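Local coordinates for protein LRA-12 (Uncultured bacterium, PDB 5AEB) that probably hydrolyses beta-lactam antibiotics, carbapenems among them, as a class B3 metallo-beta-lactamase with two zinc ions in its active site, at residues V7-V12 with T54-S59; L80-T83 with H89-A92. All coordinates share one frame; numbering follows the deposited sequence.

Interaction 1. Residues V7-V12 with T54-S59; sequences VKEPTV and TGLAAS
Glu9 and Ala57 mark the closest approach of the two backbones, with CA of Glu9 7.6 Å from CA of Ala57. Residues 7-12 run as an extended loop ahead of strand 24-27. Residues 54-59 leave strand 48-52 and turn into helix 60-69. Side chains of residues 7-12, chiefly Glu9, bridge the gap to the backbone of the turn.

Glu9 does most of the work. Its CG lies anti to the backbone N (chi1 -175°) and the chain stays extended beyond it, which carries the carboxylate across to the turn. OE1 accepts the amide of Ala57, with N of Ala57 3.0 Å from OE1 of Glu9. The bond is nearly straight, at 164°, and uses the syn lone pair. OE2 works through a water: the water gives a hydrogen bond to OE2 of Glu9 at 2.7 Å and accepts one from N of Ala58 at 3.0 Å. Two successive amides thus meet one carboxylate, one directly and one through water. A carboxylate, presumably charged, sits at amides where the chain begins to take helical angles.

The Leu56 side chain crosses that of Glu9 at about a right angle. Its CB lies 3.4 Å from OE2 of Glu9. Val12 and Leu56 meet tip to tip, CG2 of Val12 being 3.9 Å from CD2 of Leu56. Tyr87 touches Glu9, Val12 and Leu56.

The turn also has its own bonds. O of Leu56 takes both N and OG of Ser59, with OG of Ser59 2.6 Å away and in the carbonyl plane.

This is the strand-to-helix loop of the metallo-beta-lactamase fold, and the N-terminal segment is pinned to it through Glu9 and Val12. The side chain of Leu56 comes within about 4 Å of that of Asp88, a zinc ligand.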
loop_
_atom_site.group_PDB
_atom_site.type_symbol
_atom_site.label_atom_id
_atom_site.label_comp_id
_atom_site.label_asym_id
_atom_site.label_seq_id
_atom_site.Cartn_x
_atom_site.Cartn_y
_atom_site.Cartn_z
ATOM N N VAL A 7 -11.924 -18.151 7.396
ATOM C CA VAL A 7 -10.856 -17.095 7.432
ATOM C C VAL A 7 -10.389 -16.814 8.861
ATOM O O VAL A 7 -11.178 -16.433 9.716
ATOM C CB VAL A 7 -11.326 -15.761 6.811
ATOM C CG1 VAL A 7 -10.276 -14.664 7.011
ATOM C CG2 VAL A 7 -11.671 -15.946 5.343
ATOM N N LYS A 8 -9.099 -16.990 9.104
ATOM C CA LYS A 8 -8.537 -16.686 10.405
ATOM C C LYS A 8 -7.372 -15.723 10.300
ATOM O O LYS A 8 -6.288 -16.078 9.857
ATOM C CB LYS A 8 -8.133 -17.960 11.145
ATOM C CG LYS A 8 -9.327 -18.716 11.728
ATOM C CD LYS A 8 -9.003 -19.404 13.051
ATOM C CE LYS A 8 -8.400 -20.790 12.851
ATOM N NZ LYS A 8 -7.105 -20.725 12.109
ATOM N N GLU A 9 -7.620 -14.485 10.698
ATOM C CA GLU A 9 -6.585 -13.471 10.727
ATOM C C GLU A 9 -5.541 -13.849 11.773
ATOM O O GLU A 9 -5.899 -14.124 12.927
ATOM C CB GLU A 9 -7.200 -12.129 11.071
ATOM C CG GLU A 9 -6.216 -10.986 10.998
ATOM C CD GLU A 9 -6.919 -9.669 10.862
ATOM O OE1 GLU A 9 -7.290 -9.301 9.717
ATOM O OE2 GLU A 9 -7.116 -9.025 11.908
ATOM N N PRO A 10 -4.250 -13.855 11.378
ATOM C CA PRO A 10 -3.180 -14.186 12.325
ATOM C C PRO A 10 -3.168 -13.235 13.527
ATOM O O PRO A 10 -3.668 -12.110 13.424
ATOM C CB PRO A 10 -1.904 -13.995 11.490
ATOM C CG PRO A 10 -2.371 -14.159 10.085
ATOM C CD PRO A 10 -3.702 -13.480 10.069
ATOM N N THR A 11 -2.613 -13.705 14.647
ATOM C CA THR A 11 -2.449 -12.913 15.863
ATOM C C THR A 11 -1.720 -11.615 15.559
ATOM O O THR A 11 -0.666 -11.623 14.914
ATOM C CB THR A 11 -1.639 -13.702 16.920
ATOM O OG1 THR A 11 -2.309 -14.945 17.197
ATOM C CG2 THR A 11 -1.443 -12.895 18.212
ATOM N N VAL A 12 -2.291 -10.503 16.008
ATOM C CA VAL A 12 -1.638 -9.205 15.852
ATOM C C VAL A 12 -1.132 -8.771 17.216
ATOM O O VAL A 12 -1.926 -8.558 18.123
ATOM C CB VAL A 12 -2.580 -8.115 15.276
ATOM C CG1 VAL A 12 -1.852 -6.763 15.209
ATOM C CG2 VAL A 12 -3.118 -8.532 13.916
ATOM N N THR A 54 -6.437 -1.377 2.823
ATOM C CA THR A 54 -7.205 -1.276 4.080
ATOM C C THR A 54 -6.255 -1.639 5.246
ATOM O O THR A 54 -5.046 -1.758 5.057
ATOM C CB THR A 54 -8.427 -2.235 4.098
ATOM O OG1 THR A 54 -7.966 -3.590 4.235
ATOM C CG2 THR A 54 -9.214 -2.117 2.827
ATOM N N GLY A 55 -6.788 -1.742 6.457
ATOM C CA GLY A 55 -6.003 -2.270 7.575
ATOM C C GLY A 55 -6.410 -3.720 7.770
ATOM O O GLY A 55 -6.649 -4.427 6.778
ATOM N N LEU A 56 -6.501 -4.150 9.036
ATOM C CA LEU A 56 -6.964 -5.506 9.367
ATOM C C LEU A 56 -8.466 -5.671 9.111
ATOM O O LEU A 56 -9.141 -4.711 8.768
ATOM C CB LEU A 56 -6.648 -5.830 10.836
ATOM C CG LEU A 56 -5.191 -5.589 11.236
ATOM C CD1 LEU A 56 -5.035 -5.385 12.745
ATOM C CD2 LEU A 56 -4.317 -6.727 10.717
ATOM N N ALA A 57 -8.992 -6.881 9.333
ATOM C CA ALA A 57 -10.429 -7.133 9.150
ATOM C C ALA A 57 -11.360 -6.069 9.781
ATOM O O ALA A 57 -12.274 -5.586 9.095
ATOM C CB ALA A 57 -10.809 -8.553 9.576
ATOM N N ALA A 58 -11.089 -5.653 11.024
ATOM C CA ALA A 58 -11.954 -4.685 11.767
ATOM C C ALA A 58 -11.805 -3.213 11.343
ATOM O O ALA A 58 -12.577 -2.347 11.786
ATOM C CB ALA A 58 -11.738 -4.821 13.281
ATOM N N SER A 59 -10.827 -2.926 10.478
ATOM C CA SER A 59 -10.528 -1.553 10.040
ATOM C C SER A 59 -11.602 -0.899 9.131
ATOM O O SER A 59 -11.579 0.323 8.914
ATOM C CB SER A 59 -9.164 -1.516 9.334
ATOM O OG SER A 59 -9.234 -2.191 8.072
HETATM O O HOH W 1 -9.084 -7.299 12.528
#

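Interaction 2. Residues L80-T83 with H89-A92. With ZN (zinc ion), chain C.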
loop_
_atom_site.group_PDB
_atom_site.type_symbol
_atom_site.label_atom_id
_atom_site.label_comp_id
_atom_site.label_asym_id
_atom_site.label_seq_id
_atom_site.Cartn_x
_atom_site.Cartn_y
_atom_site.Cartn_z
ATOM N N LEU A 80 -10.429 0.550 -6.063
ATOM C CA LEU A 80 -9.688 -0.002 -4.937
ATOM C C LEU A 80 -8.356 -0.544 -5.447
ATOM O O LEU A 80 -8.314 -1.327 -6.416
ATOM C CB LEU A 80 -10.492 -1.155 -4.284
ATOM C CG LEU A 80 -11.919 -0.801 -3.829
ATOM C CD1 LEU A 80 -12.671 -2.044 -3.390
ATOM C CD2 LEU A 80 -11.905 0.266 -2.729
ATOM N N LEU A 81 -7.281 -0.135 -4.786
ATOM C CA LEU A 81 -5.940 -0.627 -5.064
ATOM C C LEU A 81 -5.267 -1.178 -3.798
ATOM O O LEU A 81 -5.684 -0.855 -2.681
ATOM C CB LEU A 81 -5.086 0.499 -5.650
ATOM C CG LEU A 81 -5.622 1.209 -6.902
ATOM C CD1 LEU A 81 -4.791 2.449 -7.212
ATOM C CD2 LEU A 81 -5.619 0.243 -8.081
ATOM N N THR A 82 -4.223 -1.986 -3.982
ATOM C CA THR A 82 -3.365 -2.365 -2.873
ATOM C C THR A 82 -1.914 -2.408 -3.311
ATOM O O THR A 82 -1.627 -2.699 -4.464
ATOM C CB THR A 82 -3.761 -3.724 -2.213
ATOM O OG1 THR A 82 -2.919 -3.998 -1.060
ATOM C CG2 THR A 82 -3.614 -4.902 -3.216
ATOM N N THR A 83 -1.001 -2.140 -2.383
ATOM C CA THR A 83 0.426 -2.273 -2.669
ATOM C C THR A 83 0.983 -3.696 -2.449
ATOM O O THR A 83 2.168 -3.962 -2.751
ATOM C CB THR A 83 1.205 -1.292 -1.802
ATOM O OG1 THR A 83 0.812 -1.491 -0.433
ATOM C CG2 THR A 83 0.854 0.166 -2.237
ATOM N N HIS A 89 -2.890 -5.312 4.939
ATOM C CA HIS A 89 -3.273 -4.313 3.932
ATOM C C HIS A 89 -4.471 -4.665 3.107
ATOM O O HIS A 89 -4.904 -3.846 2.278
ATOM C CB HIS A 89 -2.087 -3.991 3.038
ATOM C CG HIS A 89 -0.808 -3.791 3.815
ATOM N ND1 HIS A 89 -0.524 -2.646 4.430
ATOM C CD2 HIS A 89 0.233 -4.674 4.107
ATOM C CE1 HIS A 89 0.665 -2.767 5.067
ATOM N NE2 HIS A 89 1.117 -4.017 4.877
ATOM N N LEU A 90 -5.022 -5.873 3.331
ATOM C CA LEU A 90 -6.221 -6.348 2.602
ATOM C C LEU A 90 -7.306 -6.895 3.520
ATOM O O LEU A 90 -8.341 -7.378 3.048
ATOM C CB LEU A 90 -5.841 -7.454 1.618
ATOM C CG LEU A 90 -5.100 -7.123 0.325
ATOM C CD1 LEU A 90 -4.970 -8.381 -0.512
ATOM C CD2 LEU A 90 -5.862 -6.086 -0.462
ATOM N N GLY A 91 -7.060 -6.826 4.828
ATOM C CA GLY A 91 -8.003 -7.323 5.824
ATOM C C GLY A 91 -9.456 -6.920 5.588
ATOM O O GLY A 91 -10.362 -7.776 5.675
ATOM N N ALA A 92 -9.695 -5.648 5.255
ATOM C CA ALA A 92 -11.078 -5.149 5.078
ATOM C C ALA A 92 -11.457 -4.873 3.625
ATOM O O ALA A 92 -12.487 -4.232 3.352
ATOM C CB ALA A 92 -11.333 -3.906 5.935
HETATM ZN ZN ZN C . 2.500 -4.716 6.032
HETATM O O HOH W 2 4.261 -4.729 5.354
HETATM O O HOH W 3 2.824 -6.501 5.381
#
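Thr82 and Leu90 carry the contact, and their side chains cross at about a right angle. One methyl of the leucine, CD2, does the touching. It rests against the whole branch point of the threonine: CD2 of Leu90 is 3.6 Å from CB of Thr82 and 3.7 Å from both OG1 and CG2 of Thr82. The CB of Leu90 does not point at the strand end; its branch turns inward, with chi1 near -74°.

Thr82 has OG1 anti to its own N (chi1 -176°), which puts its CG2 between N and C. The hydroxyl is buried. OG1 of Thr82 is hydrogen-bonded with OD1 of Asn53 and O of Gln84, two carbonyl oxygens that must share its one proton. The same Asn53 oxygen also receives N of Thr83, so one amide group holds the backbone and a side chain where the strand ends. O of His89 is 3.9 Å from OG1 of Thr82 and simply packs there.

Residues 80-83 lead into the zinc-binding motif of the superfamily, HXHXDH, here with Gln84 in the first place, followed by His86, Asp88 and His89. Residues 89-92 begin with that last ligand. Residues 80-81 end a strand of the seven-stranded sheet. His89 and Leu90 lie on the short helix 87-90 that follows.

His89 points its CB toward Thr82, but its ring extends to the metal. NE2 of His89 binds the zinc ion at 1.9 Å. Asp88, His227 and two waters complete the site, and water 3 lies in the plane of the His89 ring, at its edge. The rings of His89 and His227 meet with planes at about 90°. OG of Ser226 hydrogen-bonds to OG1 of Thr83, just after the strand end.

The centres of the two contacts are about 12 Å apart, and the contacts touch through Thr54. Its N meets O of His89, with N of Thr54 3.0 Å from O of His89. Its OG1 bonds to N of Ala92, with OG1 of Thr54 2.9 Å from N of Ala92. Ala92 is the N-cap residue of helix 93-100. The loop of interaction 1 is therefore tied to the segment of interaction 2 that holds the metal ligand His89. Interaction 1 stands farther from the metal: the side chain of Leu56 is about 9 Å from a zinc ion, whereas His89 of interaction 2 binds one directly and has the other about 4 Å from its side chain.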